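Local structure of hypothetical protein Rv2827c (Mycobacterium tuberculosis, 1ZEL) at residues 262-267 / 286-291; 234-239 / 279-284. The protein is of uncharacterised function but probably binds DNA, carrying a winged helix-turn-helix and a domain related to the C-terminal part of AbiEi antitoxins. All blocks are in the same frame, centred on the assembly; numbering follows the deposited sequence.

Interaction 1 (262-267 / 286-291); sequences TRFTTA and ELVVPL
The Phe264 ring takes Val288 CG2 over the centre of one face, a CH-pi contact with the methyl 4.3 Å from the ring centroid, while Leu287 CD2 approaches obliquely, 3.5 Å from Phe264 CE2. Phe264 ends the edge strand 262-264 of a small three-stranded mixed sheet, and Leu287 is the N-cap residue of the C-terminal helix 288-296, so the contact joins the sheet to the start of that helix. In Leu287, CG anti to the backbone N (chi1 173°) together with chi2 of 68° brings CD2 to the ring; Trp200 lies against the same leucine.

Glu286 N, in the short link from strand 283-285 to the helix, donates to Phe264 O at 2.9 Å, tying the end of strand 262-264 to that link. Toward the exposed side the contact becomes polar. The extended Glu286 chain runs out alongside Thr265; its OE1 is hydrogen-bonded to His268 ND1, in the loop after Ala267. In one of two arginine conformers Arg263 NE lies 3.4 Å from Glu286 OE2, a loose and doubtful salt bridge. Thr265 meanwhile makes an ST turn, its OG1 accepting from Ala267 N at 3.2 Å.

Interaction 2 (234-239 / 279-284); sequences ASYLLD and PEYQLV
Helix 228-240 packs here against the bend that leads into the central strand 283-285 of the C-terminal sheet, and Tyr281 is the side chain that bridges the two. Its ring lies with one face over the helix backbone: Tyr236 CA sits 4.2 Å from the Tyr281 ring centroid and 8° off the normal, a CH-pi contact, and Tyr236 N lies above the same face nearer the rim. Glu280 CB is on the opposite face. Ser235 CB adds a further contact, 3.7 Å from Tyr281 CD2, while Ser235 OG turns back to Trp231 O within the helix.

At the far end of the ring Tyr281 OH donates to Asp239 OD2, which lies near the plane of the ring with the carboxylate turned 79° from it. The separation of Tyr281 OH and Asp239 OD2, 2.5 Å, is very short for such a bond, and its exact length should be read with caution. Asp239 has CG anti to the backbone N (chi1 -165°), an orientation that brings OD2 to the hydroxyl.

Between Tyr281 and the strand the chain makes a G1 beta bulge, with Gln282 and Leu283 both facing Ala278 on the antiparallel neighbour. Gln282, with a left-handed backbone conformation, separates Tyr281 from Leu283, and both of these are directed at the helix.

Leu283 divides its methyls over Tyr236. CD2 stands over the ring centre, 3.8 Å from the Tyr236 ring centroid, and CD1 touches Tyr236 CB at 3.7 Å. The two tyrosine side chains cross at about a right angle, Tyr281 CD1 meeting the edge of the Tyr236 ring, whose hydroxyl is hydrogen-bonded to Asp285 OD2.

In the fold
Both interactions are built on the same small sheet, in which strands 262-264 and 283-285 run parallel as neighbours. They touch through the sheet itself: Phe264 N lies 2.8 Å from Val284 O, a probable hydrogen bond. Phe264 CD1 also packs on Tyr236 CD2 at 3.7 Å. Interaction 2 is the buried one, joining helix 228-240 to the sheet through aromatic packing and one hydroxyl-carboxylate bond. Interaction 1, at the start of helix 288-296, is partly buried: an apolar inner side of Phe264, Leu287 and Val288 gives way to a charged rim of exposed Arg263 and partly exposed Glu286, where interaction 2 has no salt bridge. The Asp285 carboxylate joins them, bonded to Val288 N and Val289 N as well as to the Tyr236 hydroxyl.

Interaction 1 (262-267 / 286-291)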
# COMPACT_ATOMS: atom_id res chain seq x y z
N THR A 262 -20.04 10.68 -17.33
CA THR A 262 -18.77 10.00 -17.09
C THR A 262 -18.95 8.49 -17.12
O THR A 262 -20.04 7.99 -16.84
CB THR A 262 -18.13 10.43 -15.73
OG1 THR A 262 -16.75 10.07 -15.74
CG2 THR A 262 -18.84 9.73 -14.57
N ARG A 263 -17.88 7.78 -17.50
CA ARG A 263 -17.89 6.32 -17.46
C ARG A 263 -17.16 5.84 -16.22
O ARG A 263 -16.15 6.42 -15.82
CB ARG A 263 -17.24 5.73 -18.71
CG ARG A 263 -18.09 5.78 -19.97
CD ARG A 263 -17.34 5.17 -21.16
NE ARG A 263 -18.08 5.23 -22.42
CZ ARG A 263 -17.75 6.00 -23.46
NH1 ARG A 263 -16.68 6.79 -23.42
NH2 ARG A 263 -18.49 5.97 -24.57
N PHE A 264 -17.68 4.79 -15.61
CA PHE A 264 -17.03 4.13 -14.49
C PHE A 264 -16.48 2.88 -15.11
O PHE A 264 -17.22 1.95 -15.37
CB PHE A 264 -18.01 3.79 -13.36
CG PHE A 264 -17.35 3.69 -12.01
CD1 PHE A 264 -17.97 4.17 -10.87
CD2 PHE A 264 -16.08 3.13 -11.88
CE1 PHE A 264 -17.33 4.09 -9.62
CE2 PHE A 264 -15.44 3.05 -10.64
CZ PHE A 264 -16.06 3.55 -9.52
N THR A 265 -15.18 2.88 -15.38
CA THR A 265 -14.56 1.81 -16.15
C THR A 265 -13.05 1.80 -15.86
O THR A 265 -12.48 2.84 -15.55
CB THR A 265 -14.79 1.99 -17.69
OG1 THR A 265 -14.33 0.82 -18.38
CG2 THR A 265 -14.04 3.22 -18.25
N THR A 266 -12.42 0.64 -15.97
CA THR A 266 -10.95 0.57 -15.87
C THR A 266 -10.30 0.66 -17.25
O THR A 266 -9.08 0.89 -17.37
CB THR A 266 -10.47 -0.69 -15.14
OG1 THR A 266 -11.12 -1.84 -15.71
CG2 THR A 266 -10.81 -0.62 -13.67
N ALA A 267 -11.14 0.49 -18.27
CA ALA A 267 -10.75 0.57 -19.67
C ALA A 267 -12.03 0.39 -20.47
O ALA A 267 -12.60 -0.71 -20.52
CB ALA A 267 -9.71 -0.52 -20.05
N GLU A 286 -19.74 0.76 -16.17
CA GLU A 286 -19.27 -0.40 -16.93
C GLU A 286 -18.49 -1.36 -16.05
O GLU A 286 -17.95 -2.38 -16.52
CB GLU A 286 -18.43 0.08 -18.10
CG GLU A 286 -19.19 1.02 -18.99
CD GLU A 286 -18.41 1.56 -20.16
OE1 GLU A 286 -17.18 1.32 -20.26
OE2 GLU A 286 -19.04 2.24 -21.01
N LEU A 287 -18.48 -1.08 -14.76
CA LEU A 287 -17.59 -1.77 -13.85
C LEU A 287 -18.25 -2.38 -12.62
O LEU A 287 -18.16 -3.58 -12.42
CB LEU A 287 -16.46 -0.83 -13.43
CG LEU A 287 -15.46 -1.26 -12.35
CD1 LEU A 287 -14.60 -2.39 -12.86
CD2 LEU A 287 -14.60 -0.05 -12.04
N VAL A 288 -18.86 -1.56 -11.78
CA VAL A 288 -19.30 -2.02 -10.47
C VAL A 288 -20.43 -3.04 -10.61
O VAL A 288 -20.25 -4.21 -10.26
CB VAL A 288 -19.65 -0.84 -9.55
CG1 VAL A 288 -20.29 -1.31 -8.25
CG2 VAL A 288 -18.37 -0.02 -9.24
N VAL A 289 -21.57 -2.62 -11.17
CA VAL A 289 -22.71 -3.54 -11.39
C VAL A 289 -22.38 -4.70 -12.37
O VAL A 289 -22.63 -5.87 -12.06
CB VAL A 289 -24.02 -2.76 -11.70
CG1 VAL A 289 -25.21 -3.71 -11.83
CG2 VAL A 289 -24.30 -1.78 -10.58
N PRO A 290 -21.75 -4.40 -13.51
CA PRO A 290 -21.30 -5.50 -14.39
C PRO A 290 -20.41 -6.58 -13.73
O PRO A 290 -20.57 -7.77 -14.05
CB PRO A 290 -20.51 -4.77 -15.48
CG PRO A 290 -21.12 -3.43 -15.51
CD PRO A 290 -21.41 -3.09 -14.10
N LEU A 291 -19.48 -6.20 -12.84
CA LEU A 291 -18.74 -7.18 -12.04
C LEU A 291 -19.64 -7.94 -11.08
O LEU A 291 -19.49 -9.15 -10.95
CB LEU A 291 -17.61 -6.56 -11.23
CG LEU A 291 -16.35 -6.20 -12.01
CD1 LEU A 291 -15.36 -5.54 -11.09
CD2 LEU A 291 -15.72 -7.41 -12.72

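Interaction 2 (234-239 / 279-284)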
# COMPACT_ATOMS: atom_id res chain seq x y z
N ALA A 234 -17.42 8.77 -6.99
CA ALA A 234 -17.39 8.57 -5.53
C ALA A 234 -18.80 8.53 -4.99
O ALA A 234 -19.12 7.74 -4.09
CB ALA A 234 -16.59 9.69 -4.84
N SER A 235 -19.64 9.41 -5.52
CA SER A 235 -21.02 9.48 -5.08
C SER A 235 -21.79 8.23 -5.47
O SER A 235 -22.61 7.72 -4.69
CB SER A 235 -21.71 10.74 -5.60
OG SER A 235 -20.99 11.87 -5.18
N TYR A 236 -21.53 7.73 -6.68
CA TYR A 236 -22.08 6.46 -7.14
C TYR A 236 -21.63 5.26 -6.29
O TYR A 236 -22.39 4.31 -6.09
CB TYR A 236 -21.68 6.23 -8.59
CG TYR A 236 -22.25 4.97 -9.17
CD1 TYR A 236 -23.61 4.85 -9.41
CD2 TYR A 236 -21.43 3.89 -9.50
CE1 TYR A 236 -24.16 3.69 -9.96
CE2 TYR A 236 -21.97 2.72 -10.04
CZ TYR A 236 -23.33 2.63 -10.26
OH TYR A 236 -23.86 1.48 -10.81
N LEU A 237 -20.38 5.28 -5.82
CA LEU A 237 -19.92 4.25 -4.87
C LEU A 237 -20.72 4.29 -3.55
O LEU A 237 -21.12 3.24 -3.02
CB LEU A 237 -18.38 4.36 -4.62
CG LEU A 237 -17.49 3.92 -5.82
CD1 LEU A 237 -16.02 4.22 -5.52
CD2 LEU A 237 -17.66 2.44 -6.20
N LEU A 238 -21.02 5.49 -3.05
CA LEU A 238 -21.88 5.57 -1.87
C LEU A 238 -23.22 4.92 -2.14
O LEU A 238 -23.72 4.17 -1.30
CB LEU A 238 -22.08 7.01 -1.39
CG LEU A 238 -20.85 7.74 -0.82
CD1 LEU A 238 -21.24 9.06 -0.16
CD2 LEU A 238 -20.10 6.88 0.15
N ASP A 239 -23.80 5.23 -3.31
CA ASP A 239 -25.09 4.70 -3.74
C ASP A 239 -25.01 3.18 -3.79
O ASP A 239 -25.84 2.48 -3.21
CB ASP A 239 -25.42 5.29 -5.12
CG ASP A 239 -26.89 5.10 -5.52
OD1 ASP A 239 -27.27 3.97 -5.79
OD2 ASP A 239 -27.65 6.10 -5.55
N PRO A 279 -28.52 8.18 -13.90
CA PRO A 279 -28.69 9.60 -14.23
C PRO A 279 -28.48 10.54 -13.02
O PRO A 279 -28.11 11.70 -13.21
CB PRO A 279 -30.12 9.66 -14.76
CG PRO A 279 -30.82 8.48 -14.13
CD PRO A 279 -29.77 7.42 -14.13
N GLU A 280 -28.68 10.03 -11.80
CA GLU A 280 -28.46 10.80 -10.58
C GLU A 280 -27.01 11.30 -10.50
O GLU A 280 -26.73 12.33 -9.91
CB GLU A 280 -28.78 9.91 -9.36
CG GLU A 280 -30.20 9.28 -9.37
CD GLU A 280 -30.33 8.00 -10.23
OE1 GLU A 280 -29.31 7.46 -10.70
OE2 GLU A 280 -31.48 7.54 -10.44
N TYR A 281 -26.09 10.55 -11.13
CA TYR A 281 -24.65 10.87 -11.07
C TYR A 281 -24.07 11.14 -12.44
O TYR A 281 -22.85 11.29 -12.59
CB TYR A 281 -23.88 9.75 -10.35
CG TYR A 281 -24.57 9.35 -9.08
CD1 TYR A 281 -25.41 8.24 -9.03
CD2 TYR A 281 -24.48 10.15 -7.94
CE1 TYR A 281 -26.09 7.91 -7.85
CE2 TYR A 281 -25.15 9.82 -6.77
CZ TYR A 281 -25.97 8.70 -6.74
OH TYR A 281 -26.63 8.37 -5.57
N GLN A 282 -24.96 11.23 -13.44
CA GLN A 282 -24.61 11.30 -14.85
C GLN A 282 -23.50 10.32 -15.16
O GLN A 282 -22.44 10.69 -15.66
CB GLN A 282 -24.26 12.75 -15.26
CG GLN A 282 -25.48 13.73 -15.15
CD GLN A 282 -26.52 13.45 -16.21
OE1 GLN A 282 -26.26 13.61 -17.39
NE2 GLN A 282 -27.71 13.00 -15.79
N LEU A 283 -23.76 9.05 -14.85
CA LEU A 283 -22.72 8.05 -14.88
C LEU A 283 -23.18 6.81 -15.60
O LEU A 283 -24.28 6.29 -15.35
CB LEU A 283 -22.33 7.72 -13.42
CG LEU A 283 -21.17 6.78 -13.16
CD1 LEU A 283 -20.50 7.23 -11.91
CD2 LEU A 283 -21.66 5.38 -13.01
N VAL A 284 -22.32 6.34 -16.50
CA VAL A 284 -22.49 5.04 -17.14
C VAL A 284 -21.53 4.07 -16.41
O VAL A 284 -20.31 4.25 -16.44
CB VAL A 284 -22.15 5.10 -18.65
CG1 VAL A 284 -22.19 3.71 -19.26
CG2 VAL A 284 -23.17 6.03 -19.37